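Local coordinates for protein thiamine pyrophosphokinase (PDB 1IG0) that catalyses the transfer of pyrophosphate from ATP to thiamine, giving the cofactor thiamine diphosphate and AMP, and is the only yeast enzyme able to make it, at residues 8-21 and 287-299. Sequence-based numbering, arbitrary orientation.
With VIB (3-(4-amino-2-methyl-pyrimidin-5-ylmethyl)-5-(2-hydroxy-ethyl)-4-methyl-thiazol-3-ium), chain C.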
ATOM      1  N   ASN B   8     -17.387 -15.405 -15.205  1.00 21.10           N
ATOM      2  CA  ASN B   8     -18.363 -16.342 -14.667  1.00 20.50           C
ATOM      3  C   ASN B   8     -19.635 -15.677 -14.194  1.00 20.36           C
ATOM      4  O   ASN B   8     -19.677 -14.465 -13.976  1.00 19.71           O
ATOM      5  CB  ASN B   8     -17.787 -17.085 -13.455  1.00 20.57           C
ATOM      6  CG  ASN B   8     -16.830 -18.181 -13.835  1.00 19.61           C
ATOM      7  OD1 ASN B   8     -17.174 -19.077 -14.602  1.00 19.67           O
ATOM      8  ND2 ASN B   8     -15.621 -18.129 -13.287  1.00 20.13           N
ATOM      9  N   PRO B   9     -20.709 -16.469 -14.049  1.00 20.66           N
ATOM     10  CA  PRO B   9     -21.965 -15.898 -13.565  1.00 20.72           C
ATOM     11  C   PRO B   9     -21.657 -15.633 -12.088  1.00 21.44           C
ATOM     12  O   PRO B   9     -20.583 -16.005 -11.612  1.00 21.13           O
ATOM     13  CB  PRO B   9     -22.969 -17.030 -13.780  1.00 20.47           C
ATOM     14  CG  PRO B   9     -22.120 -18.271 -13.712  1.00 20.78           C
ATOM     15  CD  PRO B   9     -20.892 -17.866 -14.481  1.00 20.59           C
ATOM     16  N   GLU B  10     -22.577 -15.024 -11.354  1.00 21.32           N
ATOM     17  CA  GLU B  10     -22.306 -14.699  -9.956  1.00 22.80           C
ATOM     18  C   GLU B  10     -22.011 -15.863  -9.007  1.00 22.45           C
ATOM     19  O   GLU B  10     -21.329 -15.679  -7.996  1.00 21.70           O
ATOM     20  CB  GLU B  10     -23.446 -13.852  -9.397  1.00 23.59           C
ATOM     21  CG  GLU B  10     -22.974 -12.734  -8.487  1.00 26.72           C
ATOM     22  CD  GLU B  10     -21.846 -11.920  -9.103  1.00 25.99           C
ATOM     23  OE1 GLU B  10     -21.980 -11.472 -10.262  1.00 27.08           O
ATOM     24  OE2 GLU B  10     -20.819 -11.725  -8.423  1.00 27.06           O
ATOM     25  N   ARG B  11     -22.514 -17.054  -9.316  1.00 22.27           N
ATOM     26  CA  ARG B  11     -22.272 -18.211  -8.457  1.00 22.51           C
ATOM     27  C   ARG B  11     -22.073 -19.518  -9.222  1.00 22.85           C
ATOM     28  O   ARG B  11     -22.894 -19.891 -10.060  1.00 22.73           O
ATOM     29  CB  ARG B  11     -23.425 -18.382  -7.460  1.00 22.49           C
ATOM     30  CG  ARG B  11     -23.484 -17.331  -6.354  1.00 22.30           C
ATOM     31  CD  ARG B  11     -22.431 -17.589  -5.284  1.00 23.24           C
ATOM     32  NE  ARG B  11     -22.503 -16.626  -4.186  1.00 22.86           N
ATOM     33  CZ  ARG B  11     -22.133 -15.353  -4.277  1.00 23.43           C
ATOM     34  NH1 ARG B  11     -21.653 -14.873  -5.416  1.00 21.81           N
ATOM     35  NH2 ARG B  11     -22.249 -14.554  -3.225  1.00 22.59           N
ATOM     36  N   ILE B  12     -20.978 -20.211  -8.923  1.00 23.18           N
ATOM     37  CA  ILE B  12     -20.673 -21.487  -9.562  1.00 23.71           C
ATOM     38  C   ILE B  12     -20.113 -22.446  -8.518  1.00 24.68           C
ATOM     39  O   ILE B  12     -19.900 -22.077  -7.361  1.00 23.86           O
ATOM     40  CB  ILE B  12     -19.592 -21.350 -10.665  1.00 23.55           C
ATOM     41  CG1 ILE B  12     -18.237 -21.019 -10.027  1.00 24.33           C
ATOM     42  CG2 ILE B  12     -19.985 -20.268 -11.661  1.00 24.80           C
ATOM     43  CD1 ILE B  12     -17.058 -21.093 -10.988  1.00 24.61           C
ATOM     44  N   LYS B  13     -19.883 -23.683  -8.942  1.00 26.31           N
ATOM     45  CA  LYS B  13     -19.299 -24.708  -8.093  1.00 29.20           C
ATOM     46  C   LYS B  13     -18.064 -25.173  -8.850  1.00 31.01           C
ATOM     47  O   LYS B  13     -18.126 -25.466 -10.041  1.00 30.66           O
ATOM     48  CB  LYS B  13     -20.248 -25.896  -7.909  1.00 29.48           C
ATOM     49  CG  LYS B  13     -21.327 -25.717  -6.846  1.00 31.78           C
ATOM     50  CD  LYS B  13     -22.091 -27.028  -6.648  1.00 33.33           C
ATOM     51  CE  LYS B  13     -23.049 -26.974  -5.466  1.00 35.50           C
ATOM     52  NZ  LYS B  13     -24.077 -25.912  -5.618  1.00 37.01           N
ATOM     53  N   ILE B  14     -16.937 -25.216  -8.164  1.00 33.45           N
ATOM     54  CA  ILE B  14     -15.717 -25.650  -8.799  1.00 36.44           C
ATOM     55  C   ILE B  14     -15.589 -27.116  -8.498  1.00 38.92           C
ATOM     56  O   ILE B  14     -16.331 -27.670  -7.679  1.00 40.36           O
ATOM     57  CB  ILE B  14     -14.478 -24.900  -8.261  1.00 35.90           C
ATOM     58  CG1 ILE B  14     -14.147 -25.334  -6.817  1.00 35.66           C
ATOM     59  CG2 ILE B  14     -14.740 -23.407  -8.293  1.00 35.50           C
ATOM     60  CD1 ILE B  14     -12.939 -24.639  -6.233  1.00 35.33           C
ATOM     61  N   GLY B  15     -14.680 -27.788  -9.176  1.00 41.95           N
ATOM     62  CA  GLY B  15     -14.558 -29.210  -8.874  1.00 45.10           C
ATOM     63  C   GLY B  15     -13.160 -29.625  -8.379  1.00 47.49           C
ATOM     64  O   GLY B  15     -12.384 -28.812  -7.972  1.00 48.43           O
ATOM     65  N   THR B  16     -12.799 -30.890  -8.470  1.00 49.18           N
ATOM     66  CA  THR B  16     -11.490 -31.408  -8.134  1.00 51.00           C
ATOM     67  C   THR B  16     -11.061 -32.110  -9.430  1.00 52.04           C
ATOM     68  O   THR B  16     -10.233 -33.020  -9.444  1.00 52.87           O
ATOM     69  CB  THR B  16     -11.607 -32.398  -6.956  1.00 51.47           C
ATOM     70  OG1 THR B  16     -12.826 -33.139  -7.045  1.00 51.88           O
ATOM     71  CG2 THR B  16     -11.564 -31.686  -5.633  1.00 51.39           C
ATOM     72  N   ASP B  17     -11.768 -31.714 -10.485  1.00 53.05           N
ATOM     73  CA  ASP B  17     -11.590 -32.204 -11.852  1.00 53.42           C
ATOM     74  C   ASP B  17     -10.306 -32.979 -12.189  1.00 53.59           C
ATOM     75  O   ASP B  17     -10.321 -34.183 -12.478  1.00 53.89           O
ATOM     76  CB  ASP B  17     -11.735 -31.032 -12.836  1.00 54.00           C
ATOM     77  CG  ASP B  17     -13.093 -30.381 -12.771  1.00 54.41           C
ATOM     78  OD1 ASP B  17     -14.078 -31.113 -12.966  1.00 54.86           O
ATOM     79  OD2 ASP B  17     -13.178 -29.153 -12.534  1.00 55.41           O
ATOM     80  N   LEU B  18      -9.187 -32.272 -12.155  1.00 53.14           N
ATOM     81  CA  LEU B  18      -7.892 -32.874 -12.447  1.00 52.49           C
ATOM     82  C   LEU B  18      -6.860 -32.238 -11.525  1.00 51.82           C
ATOM     83  O   LEU B  18      -6.037 -32.917 -10.902  1.00 52.69           O
ATOM     84  CB  LEU B  18      -7.491 -32.597 -13.896  1.00 52.50           C
ATOM     85  CG  LEU B  18      -8.507 -32.896 -15.002  1.00 52.75           C
ATOM     86  CD1 LEU B  18      -8.027 -32.292 -16.317  1.00 52.61           C
ATOM     87  CD2 LEU B  18      -8.703 -34.397 -15.139  1.00 52.66           C
ATOM     88  N   ILE B  19      -6.936 -30.914 -11.465  1.00 50.57           N
ATOM     89  CA  ILE B  19      -6.064 -30.070 -10.664  1.00 49.56           C
ATOM     90  C   ILE B  19      -5.543 -30.703  -9.380  1.00 49.76           C
ATOM     91  O   ILE B  19      -6.087 -31.687  -8.879  1.00 50.60           O
ATOM     92  CB  ILE B  19      -6.787 -28.773 -10.274  1.00 49.09           C
ATOM     93  CG1 ILE B  19      -7.970 -29.104  -9.360  1.00 47.94           C
ATOM     94  CG2 ILE B  19      -7.278 -28.054 -11.521  1.00 46.46           C
ATOM     95  CD1 ILE B  19      -8.600 -27.896  -8.696  1.00 51.16           C
ATOM     96  N   ASN B  20      -4.487 -30.104  -8.841  1.00 49.27           N
ATOM     97  CA  ASN B  20      -3.882 -30.587  -7.612  1.00 48.65           C
ATOM     98  C   ASN B  20      -3.836 -29.497  -6.551  1.00 47.61           C
ATOM     99  O   ASN B  20      -3.259 -28.427  -6.755  1.00 47.82           O
ATOM    100  CB  ASN B  20      -2.476 -31.116  -7.896  1.00 49.15           C
ATOM    101  CG  ASN B  20      -2.493 -32.376  -8.738  1.00 49.67           C
ATOM    102  OD1 ASN B  20      -3.010 -33.411  -8.316  1.00 50.00           O
ATOM    103  ND2 ASN B  20      -1.929 -32.293  -9.936  1.00 49.43           N
ATOM    104  N   ILE B  21      -4.463 -29.786  -5.416  1.00 46.13           N
ATOM    105  CA  ILE B  21      -4.526 -28.866  -4.295  1.00 44.99           C
ATOM    106  C   ILE B  21      -3.352 -29.109  -3.366  1.00 44.92           C
ATOM    107  O   ILE B  21      -3.219 -30.171  -2.759  1.00 45.06           O
ATOM    108  CB  ILE B  21      -5.843 -29.052  -3.525  1.00 44.63           C
ATOM    109  CG1 ILE B  21      -7.017 -28.790  -4.472  1.00 43.66           C
ATOM    110  CG2 ILE B  21      -5.896 -28.116  -2.328  1.00 42.41           C
ATOM    111  CD1 ILE B  21      -8.364 -29.229  -3.929  1.00 47.33           C
ATOM    112  N   SER B 287     -10.123  -5.825  -8.182  1.00 20.25           N
ATOM    113  CA  SER B 287     -11.579  -5.748  -8.194  1.00 20.15           C
ATOM    114  C   SER B 287     -12.222  -7.053  -8.653  1.00 19.22           C
ATOM    115  O   SER B 287     -13.258  -7.047  -9.320  1.00 19.93           O
ATOM    116  CB  SER B 287     -12.053  -4.602  -9.092  1.00 21.73           C
ATOM    117  OG  SER B 287     -11.733  -3.345  -8.522  1.00 22.96           O
ATOM    118  N   ASN B 288     -11.600  -8.175  -8.310  1.00 18.16           N
ATOM    119  CA  ASN B 288     -12.162  -9.469  -8.666  1.00 17.57           C
ATOM    120  C   ASN B 288     -13.062  -9.805  -7.481  1.00 18.42           C
ATOM    121  O   ASN B 288     -13.196  -8.999  -6.558  1.00 18.40           O
ATOM    122  CB  ASN B 288     -11.062 -10.524  -8.802  1.00 17.53           C
ATOM    123  CG  ASN B 288     -11.428 -11.632  -9.781  1.00 17.76           C
ATOM    124  OD1 ASN B 288     -12.579 -12.067  -9.852  1.00 17.93           O
ATOM    125  ND2 ASN B 288     -10.439 -12.104 -10.531  1.00 17.15           N
ATOM    126  N   ARG B 289     -13.682 -10.977  -7.495  1.00 18.70           N
ATOM    127  CA  ARG B 289     -14.548 -11.367  -6.390  1.00 19.64           C
ATOM    128  C   ARG B 289     -14.822 -12.863  -6.447  1.00 19.24           C
ATOM    129  O   ARG B 289     -14.763 -13.473  -7.513  1.00 18.74           O
ATOM    130  CB  ARG B 289     -15.874 -10.595  -6.450  1.00 21.78           C
ATOM    131  CG  ARG B 289     -16.864 -11.141  -7.467  1.00 26.77           C
ATOM    132  CD  ARG B 289     -18.099 -10.272  -7.588  1.00 29.85           C
ATOM    133  NE  ARG B 289     -17.810  -9.020  -8.274  1.00 34.53           N
ATOM    134  CZ  ARG B 289     -18.500  -8.561  -9.312  1.00 32.10           C
ATOM    135  NH1 ARG B 289     -19.526  -9.254  -9.789  1.00 33.24           N
ATOM    136  NH2 ARG B 289     -18.165  -7.406  -9.867  1.00 32.47           N
ATOM    137  N   PHE B 290     -15.111 -13.453  -5.293  1.00 18.12           N
ATOM    138  CA  PHE B 290     -15.405 -14.879  -5.217  1.00 18.99           C
ATOM    139  C   PHE B 290     -16.794 -15.166  -5.787  1.00 18.85           C
ATOM    140  O   PHE B 290     -17.745 -14.428  -5.526  1.00 19.81           O
ATOM    141  CB  PHE B 290     -15.376 -15.352  -3.759  1.00 19.21           C
ATOM    142  CG  PHE B 290     -14.039 -15.208  -3.086  1.00 19.54           C
ATOM    143  CD1 PHE B 290     -13.966 -14.778  -1.765  1.00 20.68           C
ATOM    144  CD2 PHE B 290     -12.859 -15.532  -3.751  1.00 20.18           C
ATOM    145  CE1 PHE B 290     -12.741 -14.673  -1.113  1.00 19.67           C
ATOM    146  CE2 PHE B 290     -11.626 -15.430  -3.107  1.00 20.54           C
ATOM    147  CZ  PHE B 290     -11.569 -15.000  -1.785  1.00 20.84           C
ATOM    148  N   VAL B 291     -16.910 -16.235  -6.568  1.00 18.99           N
ATOM    149  CA  VAL B 291     -18.198 -16.630  -7.127  1.00 18.85           C
ATOM    150  C   VAL B 291     -18.451 -18.089  -6.780  1.00 19.80           C
ATOM    151  O   VAL B 291     -19.561 -18.595  -6.935  1.00 20.95           O
ATOM    152  CB  VAL B 291     -18.258 -16.446  -8.660  1.00 18.08           C
ATOM    153  CG1 VAL B 291     -18.163 -14.970  -8.999  1.00 18.37           C
ATOM    154  CG2 VAL B 291     -17.143 -17.234  -9.336  1.00 17.49           C
ATOM    155  N   GLY B 292     -17.405 -18.765  -6.312  1.00 20.12           N
ATOM    156  CA  GLY B 292     -17.550 -20.152  -5.920  1.00 20.13           C
ATOM    157  C   GLY B 292     -18.451 -20.195  -4.701  1.00 20.23           C
ATOM    158  O   GLY B 292     -18.263 -19.418  -3.764  1.00 19.78           O
ATOM    159  N   ASP B 293     -19.437 -21.085  -4.715  1.00 20.85           N
ATOM    160  CA  ASP B 293     -20.376 -21.219  -3.605  1.00 22.05           C
ATOM    161  C   ASP B 293     -19.706 -21.245  -2.237  1.00 22.79           C
ATOM    162  O   ASP B 293     -20.074 -20.483  -1.341  1.00 22.96           O
ATOM    163  CB  ASP B 293     -21.200 -22.500  -3.759  1.00 22.64           C
ATOM    164  CG  ASP B 293     -22.454 -22.298  -4.579  1.00 22.60           C
ATOM    165  OD1 ASP B 293     -23.118 -23.311  -4.887  1.00 23.22           O
ATOM    166  OD2 ASP B 293     -22.783 -21.138  -4.906  1.00 24.16           O
ATOM    167  N   ASN B 294     -18.717 -22.119  -2.083  1.00 24.13           N
ATOM    168  CA  ASN B 294     -18.035 -22.274  -0.804  1.00 25.09           C
ATOM    169  C   ASN B 294     -16.510 -22.278  -0.865  1.00 24.45           C
ATOM    170  O   ASN B 294     -15.857 -22.453   0.164  1.00 24.03           O
ATOM    171  CB  ASN B 294     -18.488 -23.573  -0.147  1.00 28.34           C
ATOM    172  CG  ASN B 294     -18.187 -24.785  -1.006  1.00 31.05           C
ATOM    173  OD1 ASN B 294     -18.877 -25.048  -1.992  1.00 36.02           O
ATOM    174  ND2 ASN B 294     -17.139 -25.517  -0.650  1.00 34.42           N
ATOM    175  N   CYS B 295     -15.937 -22.107  -2.050  1.00 23.04           N
ATOM    176  CA  CYS B 295     -14.483 -22.104  -2.159  1.00 23.02           C
ATOM    177  C   CYS B 295     -13.959 -21.572  -3.486  1.00 22.74           C
ATOM    178  O   CYS B 295     -14.661 -21.575  -4.498  1.00 21.30           O
ATOM    179  CB  CYS B 295     -13.933 -23.514  -1.914  1.00 23.11           C
ATOM    180  SG  CYS B 295     -14.506 -24.775  -3.074  1.00 26.12           S
ATOM    181  N   CYS B 296     -12.714 -21.110  -3.457  1.00 22.53           N
ATOM    182  CA  CYS B 296     -12.041 -20.566  -4.626  1.00 23.01           C
ATOM    183  C   CYS B 296     -10.650 -21.183  -4.718  1.00 22.35           C
ATOM    184  O   CYS B 296      -9.953 -21.308  -3.710  1.00 23.42           O
ATOM    185  CB  CYS B 296     -11.934 -19.045  -4.500  1.00 23.46           C
ATOM    186  SG  CYS B 296     -11.011 -18.251  -5.822  1.00 28.37           S
ATOM    187  N   PHE B 297     -10.252 -21.570  -5.925  1.00 21.42           N
ATOM    188  CA  PHE B 297      -8.948 -22.186  -6.144  1.00 20.82           C
ATOM    189  C   PHE B 297      -8.029 -21.255  -6.923  1.00 20.44           C
ATOM    190  O   PHE B 297      -8.408 -20.726  -7.967  1.00 20.04           O
ATOM    191  CB  PHE B 297      -9.118 -23.499  -6.913  1.00 21.38           C
ATOM    192  CG  PHE B 297      -7.825 -24.209  -7.210  1.00 22.54           C
ATOM    193  CD1 PHE B 297      -7.067 -24.769  -6.184  1.00 22.76           C
ATOM    194  CD2 PHE B 297      -7.371 -24.326  -8.522  1.00 23.37           C
ATOM    195  CE1 PHE B 297      -5.876 -25.443  -6.463  1.00 23.83           C
ATOM    196  CE2 PHE B 297      -6.183 -24.995  -8.813  1.00 23.44           C
ATOM    197  CZ  PHE B 297      -5.433 -25.555  -7.783  1.00 23.05           C
ATOM    198  N   ILE B 298      -6.822 -21.055  -6.404  1.00 19.98           N
ATOM    199  CA  ILE B 298      -5.839 -20.201  -7.059  1.00 20.11           C
ATOM    200  C   ILE B 298      -4.514 -20.944  -7.168  1.00 20.67           C
ATOM    201  O   ILE B 298      -3.940 -21.359  -6.161  1.00 21.38           O
ATOM    202  CB  ILE B 298      -5.622 -18.887  -6.277  1.00 20.35           C
ATOM    203  CG1 ILE B 298      -6.922 -18.078  -6.266  1.00 19.11           C
ATOM    204  CG2 ILE B 298      -4.502 -18.071  -6.921  1.00 20.12           C
ATOM    205  CD1 ILE B 298      -6.873 -16.830  -5.410  1.00 20.53           C
ATOM    206  N   ASP B 299      -4.039 -21.112  -8.398  1.00 20.38           N
ATOM    207  CA  ASP B 299      -2.791 -21.819  -8.654  1.00 20.76           C
ATOM    208  C   ASP B 299      -1.793 -20.908  -9.357  1.00 21.09           C
ATOM    209  O   ASP B 299      -1.938 -20.609 -10.544  1.00 20.86           O
ATOM    210  CB  ASP B 299      -3.064 -23.053  -9.520  1.00 21.78           C
ATOM    211  CG  ASP B 299      -1.824 -23.897  -9.749  1.00 22.43           C
ATOM    212  OD1 ASP B 299      -0.731 -23.489  -9.308  1.00 22.93           O
ATOM    213  OD2 ASP B 299      -1.945 -24.972 -10.373  1.00 23.80           O
TER
HETATM  214  CM2 VIB C 702      -8.447 -11.057 -14.681  1.00 19.59           C
HETATM  215  N4A VIB C 702     -12.061  -7.807 -15.643  1.00 17.96           N
HETATM  216  CM4 VIB C 702     -14.369  -5.130 -11.966  1.00 20.38           C
HETATM  217  O1  VIB C 702     -11.539  -1.398 -11.328  1.00 27.41           O
HETATM  218  C7  VIB C 702     -12.957  -1.555 -11.214  1.00 24.95           C
HETATM  219  C6  VIB C 702     -13.511  -2.220 -12.501  1.00 22.69           C
HETATM  220  C2  VIB C 702     -11.109  -5.127 -13.504  1.00 19.66           C
HETATM  221  S1  VIB C 702     -11.057  -3.340 -13.613  1.00 20.79           S
HETATM  222  C5  VIB C 702     -12.683  -3.457 -12.841  1.00 21.35           C
HETATM  223  C4  VIB C 702     -13.043  -4.748 -12.607  1.00 20.13           C
HETATM  224  N3  VIB C 702     -12.157  -5.601 -12.990  1.00 20.03           N
HETATM  225  C7A VIB C 702     -12.316  -7.076 -12.845  1.00 17.97           C
HETATM  226  C4A VIB C 702     -11.224  -8.436 -14.699  1.00 17.20           C
HETATM  227  N3A VIB C 702     -10.289  -9.398 -15.137  1.00 19.14           N
HETATM  228  C2A VIB C 702      -9.444 -10.034 -14.214  1.00 18.92           C
HETATM  229  N1A VIB C 702      -9.541  -9.710 -12.848  1.00 19.07           N
HETATM  230  C6A VIB C 702     -10.474  -8.751 -12.407  1.00 17.72           C
HETATM  231  C5A VIB C 702     -11.322  -8.109 -13.327  1.00 18.36           C
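I12 forms a single backbone bridge to G292 in which I12 N donates to V291 O (2.9 Å) and D293 N donates to I12 O, so the N-terminal loop 8-21 is laid across the turn between strands 288-289 and 295-299 of the beta-sandwich, thiamine-binding domain. V291 fits this place because a compact branched side chain can lie against backbone: its CB touches E10 O at 3.2 Å, and CG2 reaches I12 CG1. Charged pairs suit the more exposed flanks. NH1 of R289 meets E10 OE2 on its syn side (3.1 Å), nearly straight and nearly in the guanidinium plane, while OE1 of E10 pairs with K269; two cations would probably favour a charged carboxylate. K13 NZ, swung round by the bend at chi4 (60°), approaches D293 OD1 nearly along its C-O axis. R11 folds back to its own segment, NH1 bonding E10 O, and NH2 goes to N245. Further along, I14 extends CD1 to C295 SG, and both side chains also touch L236 of strand 235-238; a long branched apolar chain and a small sulfur suit this partly covered place. Just before the turn, S287 and N288 line the thiamine pocket, to which the second subunit also contributes. Toward its far end the loop packs on F297, whose flat ring takes a CH-pi contact from I19 CD1, 3.8 Å from the centroid. N20 O lies at the ring edge, 3.7 Å from F297 CZ.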